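Local structure of chemotaxis operon protein (CheX) (3HZH) at residues D30-E35 with A81-F86; E35-G40 with V152-P157; V58-S63 with F127-P132. The protein probably dephosphorylates the phosphorylated response regulator CheY in chemotaxis signalling. All blocks are in the same frame, centred on the assembly; numbering follows the deposited sequence.

How the interactions relate
Interactions 1 and 2 are neighbours. They share Glu35, their centres lie about 13 Å apart, and Leu32 CD1 of interaction 1 packs on Ile37 CD1 of interaction 2 at 3.8 Å. The chain leaves helix 17-31 through interaction 1 and enters strand 38-39 in interaction 2. Interaction 3 lies on the other side of the chain's centre, its centre about 25 Å from each of the others. Interactions 2 and 3 involve the strands outermost within this chain, in one antiparallel sheet. A bound magnesium ion is about 5 Å from the side chain of Pro132 in interaction 3 and about 12 Å from that of Met31 in interaction 1. Interactions 1 and 3 reach another protein chain.

Interaction 1: residues D30-E35 with A81-F86; sequences DMLLVE and ASKLNF
Leu84 and Lys83, near the end of helix 74-85, meet Met31, Leu32 and Val34, where the chain runs out of helix 17-31. No hydrogen bond joins the two segments. The contact is made by apolar groups and one backbone carbonyl.

The apolar part centres on one methyl. Leu84 CD2 lies 4.0 Å from Leu32 CD2, and the two side chains cross at a slant. The same Leu84 methyl is 4.2 Å from Met31 CB, so Met31, a selenomethionine, touches through the root of its side chain and not through selenium. The carbonyl of Met31 also sits against this methyl, with Met31 O 3.4 Å from Leu84 CD2. That is a van der Waals contact at the end of helix 17-31.

Lysine supplies the second apolar patch through its carbon chain. Lys83 CB lies 4.0 Å from Leu32 CD2, with the side chains roughly perpendicular. Further out, Lys83 CE is 4.0 Å from Val34 CG1. The lysine chain bends at its second torsion (chi2 -67°), which takes CD and CE across the valine methyl.

Asn85 folds back on its own helix. Asn85 ND2 donates to Ala81 O at 2.9 Å and 167°. Asn85 N reaches the same oxygen from the opposite face of its carbonyl plane, so two donors of one residue grip Ala81 O.

Around the contact, helix 97-118 supports both sides: Met31 packs on Ile111, and Leu84 on Thr104 and Val108. Asn85 ND2 also bonds Thr104 OG1. Another protein chain packs on Met31, Leu84 and Asn85, and a basic side chain of it hydrogen-bonds Asn85 OD1. The contact thus joins the end of helix 17-31 and the link to strand 38-39 to the end of helix 74-85.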
loop_
_atom_site.group_PDB
_atom_site.type_symbol
_atom_site.label_atom_id
_atom_site.label_comp_id
_atom_site.label_asym_id
_atom_site.label_seq_id
_atom_site.Cartn_x
_atom_site.Cartn_y
_atom_site.Cartn_z
ATOM N N ASP B 30 -1.588 6.503 11.836
ATOM C CA ASP B 30 -0.370 5.717 11.817
ATOM C C ASP B 30 0.598 6.180 10.726
ATOM O O ASP B 30 1.811 6.093 10.900
ATOM C CB ASP B 30 -0.715 4.240 11.608
ATOM C CG ASP B 30 0.094 3.318 12.501
ATOM O OD1 ASP B 30 -0.038 3.432 13.739
ATOM O OD2 ASP B 30 0.857 2.483 11.969
HETATM N N MSE B 31 0.067 6.676 9.611
HETATM C CA MSE B 31 0.919 7.123 8.509
HETATM C C MSE B 31 1.376 8.579 8.668
HETATM O O MSE B 31 2.574 8.848 8.757
HETATM C CB MSE B 31 0.206 6.941 7.158
HETATM C CG MSE B 31 -0.292 5.516 6.887
HETATM SE SE MSE B 31 -0.691 5.136 5.137
HETATM C CE MSE B 31 0.999 5.125 4.434
ATOM N N LEU B 32 0.425 9.509 8.681
ATOM C CA LEU B 32 0.735 10.926 8.859
ATOM C C LEU B 32 0.969 11.089 10.334
ATOM O O LEU B 32 0.038 10.911 11.108
ATOM C CB LEU B 32 -0.464 11.811 8.533
ATOM C CG LEU B 32 -1.058 12.086 7.167
ATOM C CD1 LEU B 32 -2.476 12.585 7.390
ATOM C CD2 LEU B 32 -0.219 13.108 6.403
ATOM N N LEU B 33 2.176 11.433 10.747
ATOM C CA LEU B 33 2.374 11.610 12.167
ATOM C C LEU B 33 2.387 13.090 12.515
ATOM O O LEU B 33 3.439 13.720 12.588
ATOM C CB LEU B 33 3.655 10.918 12.630
ATOM C CG LEU B 33 3.678 9.399 12.409
ATOM C CD1 LEU B 33 4.977 8.841 12.962
ATOM C CD2 LEU B 33 2.488 8.735 13.096
ATOM N N VAL B 34 1.192 13.644 12.678
ATOM C CA VAL B 34 1.015 15.040 13.057
ATOM C C VAL B 34 -0.018 14.973 14.161
ATOM O O VAL B 34 -1.119 14.453 13.959
ATOM C CB VAL B 34 0.469 15.909 11.893
ATOM C CG1 VAL B 34 1.492 15.973 10.777
ATOM C CG2 VAL B 34 -0.849 15.350 11.378
ATOM N N GLU B 35 0.314 15.478 15.337
ATOM C CA GLU B 35 -0.662 15.373 16.395
ATOM C C GLU B 35 -2.002 16.011 16.188
ATOM O O GLU B 35 -2.164 17.231 16.090
ATOM C CB GLU B 35 -0.084 15.771 17.756
ATOM C CG GLU B 35 0.849 14.707 18.270
ATOM C CD GLU B 35 0.246 13.312 18.120
ATOM O OE1 GLU B 35 -0.903 13.192 17.640
ATOM O OE2 GLU B 35 0.924 12.330 18.478
ATOM N N ALA B 81 1.470 14.570 1.153
ATOM C CA ALA B 81 2.590 13.931 0.465
ATOM C C ALA B 81 3.913 14.375 1.105
ATOM O O ALA B 81 4.828 13.565 1.266
ATOM C CB ALA B 81 2.572 14.282 -1.018
ATOM N N SER B 82 3.997 15.653 1.480
ATOM C CA SER B 82 5.197 16.199 2.110
ATOM C C SER B 82 5.509 15.512 3.435
ATOM O O SER B 82 6.645 15.128 3.694
ATOM C CB SER B 82 5.050 17.708 2.344
ATOM O OG SER B 82 5.046 18.424 1.119
ATOM N N LYS B 83 4.497 15.361 4.275
ATOM C CA LYS B 83 4.681 14.713 5.565
ATOM C C LYS B 83 5.086 13.244 5.429
ATOM O O LYS B 83 5.953 12.775 6.163
ATOM C CB LYS B 83 3.389 14.813 6.392
ATOM C CG LYS B 83 2.995 16.229 6.778
ATOM C CD LYS B 83 4.000 16.827 7.750
ATOM C CE LYS B 83 3.582 18.220 8.199
ATOM N NZ LYS B 83 4.474 18.744 9.278
ATOM N N LEU B 84 4.466 12.529 4.489
ATOM C CA LEU B 84 4.751 11.110 4.296
ATOM C C LEU B 84 6.102 10.772 3.655
ATOM O O LEU B 84 6.655 9.685 3.862
ATOM C CB LEU B 84 3.628 10.419 3.526
ATOM C CG LEU B 84 2.253 10.526 4.193
ATOM C CD1 LEU B 84 1.281 9.571 3.522
ATOM C CD2 LEU B 84 2.367 10.189 5.664
ATOM N N ASN B 85 6.640 11.703 2.891
ATOM C CA ASN B 85 7.918 11.499 2.239
ATOM C C ASN B 85 9.028 12.237 2.985
ATOM O O ASN B 85 10.202 12.191 2.586
ATOM C CB ASN B 85 7.819 11.998 0.801
ATOM C CG ASN B 85 7.085 11.043 -0.091
ATOM O OD1 ASN B 85 7.667 10.068 -0.580
ATOM N ND2 ASN B 85 5.795 11.292 -0.296
ATOM N N PHE B 86 8.646 12.937 4.049
ATOM C CA PHE B 86 9.585 13.721 4.844
ATOM C C PHE B 86 10.449 14.648 3.987
ATOM O O PHE B 86 11.673 14.670 4.099
ATOM C CB PHE B 86 10.472 12.807 5.691
ATOM C CG PHE B 86 9.700 11.923 6.623
ATOM C CD1 PHE B 86 9.188 10.708 6.190
ATOM C CD2 PHE B 86 9.443 12.330 7.927
ATOM C CE1 PHE B 86 8.432 9.912 7.045
ATOM C CE2 PHE B 86 8.678 11.541 8.786
ATOM C CZ PHE B 86 8.171 10.330 8.346
#

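Interaction 2: residues E35-G40 with V152-P157; sequences ENIEMG and VPFSLP
Strand 38-39 is a short edge strand of the antiparallel sheet, and it pairs here with strand 149-155. Glu38 and Ser155 form a hydrogen-bonded pair. Glu38 N donates to Ser155 O at 2.9 Å, and Ser155 N returns a bond of 2.8 Å to Glu38 O. Each donor lies in the plane of the carbonyl it meets. Beyond this pair, Gly40 N bonds Pro153 O.

Met39 and Phe154 form the adjacent non-hydrogen-bonded pair. Met39 is a selenomethionine, and Met39 CB lies 3.8 Å from Phe154 CE1. Its CG is anti to the backbone N (chi1 -175°). This turns Met39 CG to the same ring and puts it 3.9 Å from Val152 CG1. Ile37 CG2 meets the root of the phenylalanine, 4.0 Å from Phe154 CB. Pro153 CG lies 3.7 Å from Gly40 CA, where there is no side chain.

Helix 17-31 covers Phe154 through Ala24, Ser25 and Leu28. Strand 161-168 pairs with the other edge of strand 149-155. The chemistry is therefore divided: backbone bonds hold the edge strand in register, while Ile37 and Met39 add apolar contacts around Phe154.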
loop_
_atom_site.group_PDB
_atom_site.type_symbol
_atom_site.label_atom_id
_atom_site.label_comp_id
_atom_site.label_asym_id
_atom_site.label_seq_id
_atom_site.Cartn_x
_atom_site.Cartn_y
_atom_site.Cartn_z
ATOM N N GLU B 35 0.314 15.478 15.337
ATOM C CA GLU B 35 -0.662 15.373 16.395
ATOM C C GLU B 35 -2.002 16.011 16.188
ATOM O O GLU B 35 -2.164 17.231 16.090
ATOM C CB GLU B 35 -0.084 15.771 17.756
ATOM C CG GLU B 35 0.849 14.707 18.270
ATOM C CD GLU B 35 0.246 13.312 18.120
ATOM O OE1 GLU B 35 -0.903 13.192 17.640
ATOM O OE2 GLU B 35 0.924 12.330 18.478
ATOM N N ASN B 36 -2.951 15.094 16.083
ATOM C CA ASN B 36 -4.359 15.358 15.937
ATOM C C ASN B 36 -5.011 15.435 14.577
ATOM O O ASN B 36 -5.127 16.488 13.945
ATOM C CB ASN B 36 -4.738 16.549 16.806
ATOM C CG ASN B 36 -4.415 16.294 18.260
ATOM O OD1 ASN B 36 -4.763 15.243 18.799
ATOM N ND2 ASN B 36 -3.746 17.243 18.901
ATOM N N ILE B 37 -5.433 14.250 14.158
ATOM C CA ILE B 37 -6.169 14.022 12.935
ATOM C C ILE B 37 -7.496 13.837 13.652
ATOM O O ILE B 37 -7.683 12.841 14.351
ATOM C CB ILE B 37 -5.827 12.673 12.304
ATOM C CG1 ILE B 37 -4.310 12.517 12.150
ATOM C CG2 ILE B 37 -6.537 12.545 10.966
ATOM C CD1 ILE B 37 -3.727 13.170 10.936
ATOM N N GLU B 38 -8.400 14.790 13.509
ATOM C CA GLU B 38 -9.678 14.709 14.194
ATOM C C GLU B 38 -10.797 14.187 13.316
ATOM O O GLU B 38 -10.988 14.669 12.203
ATOM C CB GLU B 38 -10.045 16.088 14.725
ATOM C CG GLU B 38 -10.256 16.114 16.207
ATOM C CD GLU B 38 -9.079 15.553 16.976
ATOM O OE1 GLU B 38 -7.964 16.102 16.865
ATOM O OE2 GLU B 38 -9.273 14.554 17.699
HETATM N N MSE B 39 -11.543 13.205 13.817
HETATM C CA MSE B 39 -12.653 12.664 13.048
HETATM C C MSE B 39 -13.807 13.653 13.117
HETATM O O MSE B 39 -14.231 14.047 14.200
HETATM C CB MSE B 39 -13.119 11.309 13.606
HETATM C CG MSE B 39 -14.211 10.628 12.762
HETATM SE SE MSE B 39 -14.982 9.136 13.544
HETATM C CE MSE B 39 -15.641 9.783 14.885
ATOM N N GLY B 40 -14.306 14.056 11.958
ATOM C CA GLY B 40 -15.420 14.978 11.924
ATOM C C GLY B 40 -16.723 14.213 12.077
ATOM O O GLY B 40 -16.731 13.044 12.466
ATOM N N VAL B 152 -16.861 10.833 5.682
ATOM C CA VAL B 152 -16.267 11.085 6.985
ATOM C C VAL B 152 -15.069 12.017 6.827
ATOM O O VAL B 152 -14.041 11.624 6.282
ATOM C CB VAL B 152 -15.761 9.778 7.634
ATOM C CG1 VAL B 152 -15.221 10.069 9.032
ATOM C CG2 VAL B 152 -16.875 8.748 7.689
ATOM N N PRO B 153 -15.210 13.279 7.251
ATOM C CA PRO B 153 -14.129 14.260 7.159
ATOM C C PRO B 153 -13.151 14.170 8.335
ATOM O O PRO B 153 -13.559 14.038 9.491
ATOM C CB PRO B 153 -14.886 15.574 7.164
ATOM C CG PRO B 153 -15.925 15.284 8.221
ATOM C CD PRO B 153 -16.442 13.930 7.737
ATOM N N PHE B 154 -11.861 14.226 8.035
ATOM C CA PHE B 154 -10.836 14.198 9.069
ATOM C C PHE B 154 -10.102 15.524 8.966
ATOM O O PHE B 154 -9.647 15.901 7.888
ATOM C CB PHE B 154 -9.871 13.035 8.845
ATOM C CG PHE B 154 -10.460 11.694 9.159
ATOM C CD1 PHE B 154 -10.485 11.216 10.463
ATOM C CD2 PHE B 154 -11.012 10.913 8.152
ATOM C CE1 PHE B 154 -11.049 9.973 10.758
ATOM C CE2 PHE B 154 -11.575 9.680 8.435
ATOM C CZ PHE B 154 -11.596 9.207 9.737
ATOM N N SER B 155 -10.010 16.243 10.077
ATOM C CA SER B 155 -9.341 17.537 10.079
ATOM C C SER B 155 -7.902 17.453 10.559
ATOM O O SER B 155 -7.615 16.819 11.568
ATOM C CB SER B 155 -10.100 18.527 10.971
ATOM O OG SER B 155 -11.419 18.744 10.502
ATOM N N LEU B 156 -6.991 18.079 9.819
ATOM C CA LEU B 156 -5.593 18.112 10.228
ATOM C C LEU B 156 -5.442 19.433 10.979
ATOM O O LEU B 156 -6.188 20.360 10.712
ATOM C CB LEU B 156 -4.656 18.058 9.013
ATOM C CG LEU B 156 -4.544 16.716 8.276
ATOM C CD1 LEU B 156 -5.787 16.458 7.444
ATOM C CD2 LEU B 156 -3.321 16.741 7.380
ATOM N N PRO B 157 -4.501 19.522 11.945
ATOM C CA PRO B 157 -4.215 20.701 12.774
ATOM C C PRO B 157 -4.572 22.044 12.172
ATOM O O PRO B 157 -5.115 22.910 12.850
ATOM C CB PRO B 157 -2.718 20.569 13.082
ATOM C CG PRO B 157 -2.333 19.145 12.596
ATOM C CD PRO B 157 -3.624 18.422 12.363
#

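Interaction 3: residues V58-S63 with F127-P132; sequences VGLAGS and FDITPP
Residues 58-62 and 127-129 run antiparallel; their axes approach to 4.5 Å, with 144° between the strand directions. Ala61 and Asp128 form the hydrogen-bonded pair: Ala61 N donates to Asp128 O at 2.9 Å, and Asp128 N to Ala61 O at 3.0 Å. Both donors sit well above the plane of the carbonyl they reach. Gly59 O accepts from Thr130 N.

Thr130 OG1 stands between the backbone N and the carbonyl carbon (chi1 74°) and accepts from Gly59 N at 3.1 Å. It also donates to Pro131 O at 2.9 Å. Next to this, Val58 CG1 lies 3.9 Å from Ile129 CB, and Val58 CG2 is 4.0 Å from Pro132 CB, those side chains lying side by side. On the face with Leu60, Leu60 CD1 touches Ile129 CG2 at 4.0 Å.

Helix 97-118 packs on this face at Val58 and Ile129. Strand 127-135 is outermost within this chain; another protein chain packs on Ile129, Pro131 and Pro132, and the bound magnesium ion lies near Pro132. The threonine hydroxyl thus stands in for a backbone carbonyl as acceptor for Gly59 N, and its bond to Pro131 O helps fix its rotation.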
loop_
_atom_site.group_PDB
_atom_site.type_symbol
_atom_site.label_atom_id
_atom_site.label_comp_id
_atom_site.label_asym_id
_atom_site.label_seq_id
_atom_site.Cartn_x
_atom_site.Cartn_y
_atom_site.Cartn_z
ATOM N N VAL B 58 -10.568 3.526 -4.758
ATOM C CA VAL B 58 -10.251 2.120 -4.618
ATOM C C VAL B 58 -11.579 1.374 -4.693
ATOM O O VAL B 58 -12.468 1.566 -3.861
ATOM C CB VAL B 58 -9.549 1.823 -3.289
ATOM C CG1 VAL B 58 -9.255 0.319 -3.181
ATOM C CG2 VAL B 58 -8.250 2.618 -3.208
ATOM N N GLY B 59 -11.723 0.550 -5.724
ATOM C CA GLY B 59 -12.951 -0.204 -5.879
ATOM C C GLY B 59 -13.036 -1.374 -4.920
ATOM O O GLY B 59 -12.018 -1.975 -4.553
ATOM N N LEU B 60 -14.258 -1.678 -4.493
ATOM C CA LEU B 60 -14.517 -2.805 -3.610
ATOM C C LEU B 60 -15.224 -3.841 -4.482
ATOM O O LEU B 60 -16.239 -3.540 -5.114
ATOM C CB LEU B 60 -15.421 -2.377 -2.448
ATOM C CG LEU B 60 -14.812 -1.904 -1.117
ATOM C CD1 LEU B 60 -13.403 -1.384 -1.291
ATOM C CD2 LEU B 60 -15.736 -0.860 -0.509
ATOM N N ALA B 61 -14.680 -5.053 -4.520
ATOM C CA ALA B 61 -15.254 -6.104 -5.343
ATOM C C ALA B 61 -15.528 -7.364 -4.545
ATOM O O ALA B 61 -15.214 -7.449 -3.357
ATOM C CB ALA B 61 -14.331 -6.417 -6.508
ATOM N N GLY B 62 -16.104 -8.352 -5.220
ATOM C CA GLY B 62 -16.429 -9.596 -4.561
ATOM C C GLY B 62 -17.904 -9.594 -4.223
ATOM O O GLY B 62 -18.739 -9.170 -5.026
ATOM N N SER B 63 -18.229 -10.048 -3.021
ATOM C CA SER B 63 -19.616 -10.109 -2.597
ATOM C C SER B 63 -20.260 -8.732 -2.467
ATOM O O SER B 63 -21.448 -8.570 -2.751
ATOM C CB SER B 63 -19.703 -10.858 -1.284
ATOM O OG SER B 63 -19.122 -12.143 -1.400
ATOM N N PHE B 127 -13.928 -10.232 0.435
ATOM C CA PHE B 127 -14.008 -8.816 0.123
ATOM C C PHE B 127 -12.697 -8.434 -0.532
ATOM O O PHE B 127 -11.649 -8.472 0.108
ATOM C CB PHE B 127 -14.229 -8.006 1.403
ATOM C CG PHE B 127 -15.242 -8.616 2.342
ATOM C CD1 PHE B 127 -14.844 -9.517 3.327
ATOM C CD2 PHE B 127 -16.599 -8.316 2.222
ATOM C CE1 PHE B 127 -15.782 -10.113 4.184
ATOM C CE2 PHE B 127 -17.542 -8.908 3.072
ATOM C CZ PHE B 127 -17.129 -9.805 4.053
ATOM N N ASP B 128 -12.753 -8.080 -1.813
ATOM C CA ASP B 128 -11.543 -7.714 -2.540
ATOM C C ASP B 128 -11.497 -6.224 -2.852
ATOM O O ASP B 128 -12.501 -5.522 -2.728
ATOM C CB ASP B 128 -11.453 -8.498 -3.857
ATOM C CG ASP B 128 -11.661 -9.991 -3.669
ATOM O OD1 ASP B 128 -11.056 -10.567 -2.741
ATOM O OD2 ASP B 128 -12.415 -10.594 -4.462
ATOM N N ILE B 129 -10.321 -5.745 -3.249
ATOM C CA ILE B 129 -10.154 -4.347 -3.625
ATOM C C ILE B 129 -9.415 -4.294 -4.960
ATOM O O ILE B 129 -8.806 -5.268 -5.378
ATOM C CB ILE B 129 -9.358 -3.540 -2.561
ATOM C CG1 ILE B 129 -7.932 -4.077 -2.431
ATOM C CG2 ILE B 129 -10.065 -3.628 -1.207
ATOM C CD1 ILE B 129 -7.088 -3.283 -1.427
ATOM N N THR B 130 -9.471 -3.155 -5.632
ATOM C CA THR B 130 -8.801 -3.018 -6.921
ATOM C C THR B 130 -7.585 -2.114 -6.802
ATOM O O THR B 130 -7.361 -1.494 -5.763
ATOM C CB THR B 130 -9.710 -2.341 -7.956
ATOM O OG1 THR B 130 -9.795 -0.941 -7.656
ATOM C CG2 THR B 130 -11.112 -2.936 -7.920
ATOM N N PRO B 131 -6.748 -2.074 -7.849
ATOM C CA PRO B 131 -5.580 -1.195 -7.804
ATOM C C PRO B 131 -6.208 0.198 -7.731
ATOM O O PRO B 131 -7.327 0.408 -8.217
ATOM C CB PRO B 131 -4.900 -1.472 -9.145
ATOM C CG PRO B 131 -5.235 -2.952 -9.352
ATOM C CD PRO B 131 -6.733 -2.865 -9.089
ATOM N N PRO B 132 -5.511 1.170 -7.130
ATOM C CA PRO B 132 -6.091 2.507 -7.023
ATOM C C PRO B 132 -6.030 3.398 -8.249
ATOM O O PRO B 132 -5.231 3.191 -9.161
ATOM C CB PRO B 132 -5.310 3.097 -5.855
ATOM C CG PRO B 132 -3.915 2.601 -6.188
ATOM C CD PRO B 132 -4.195 1.124 -6.467
#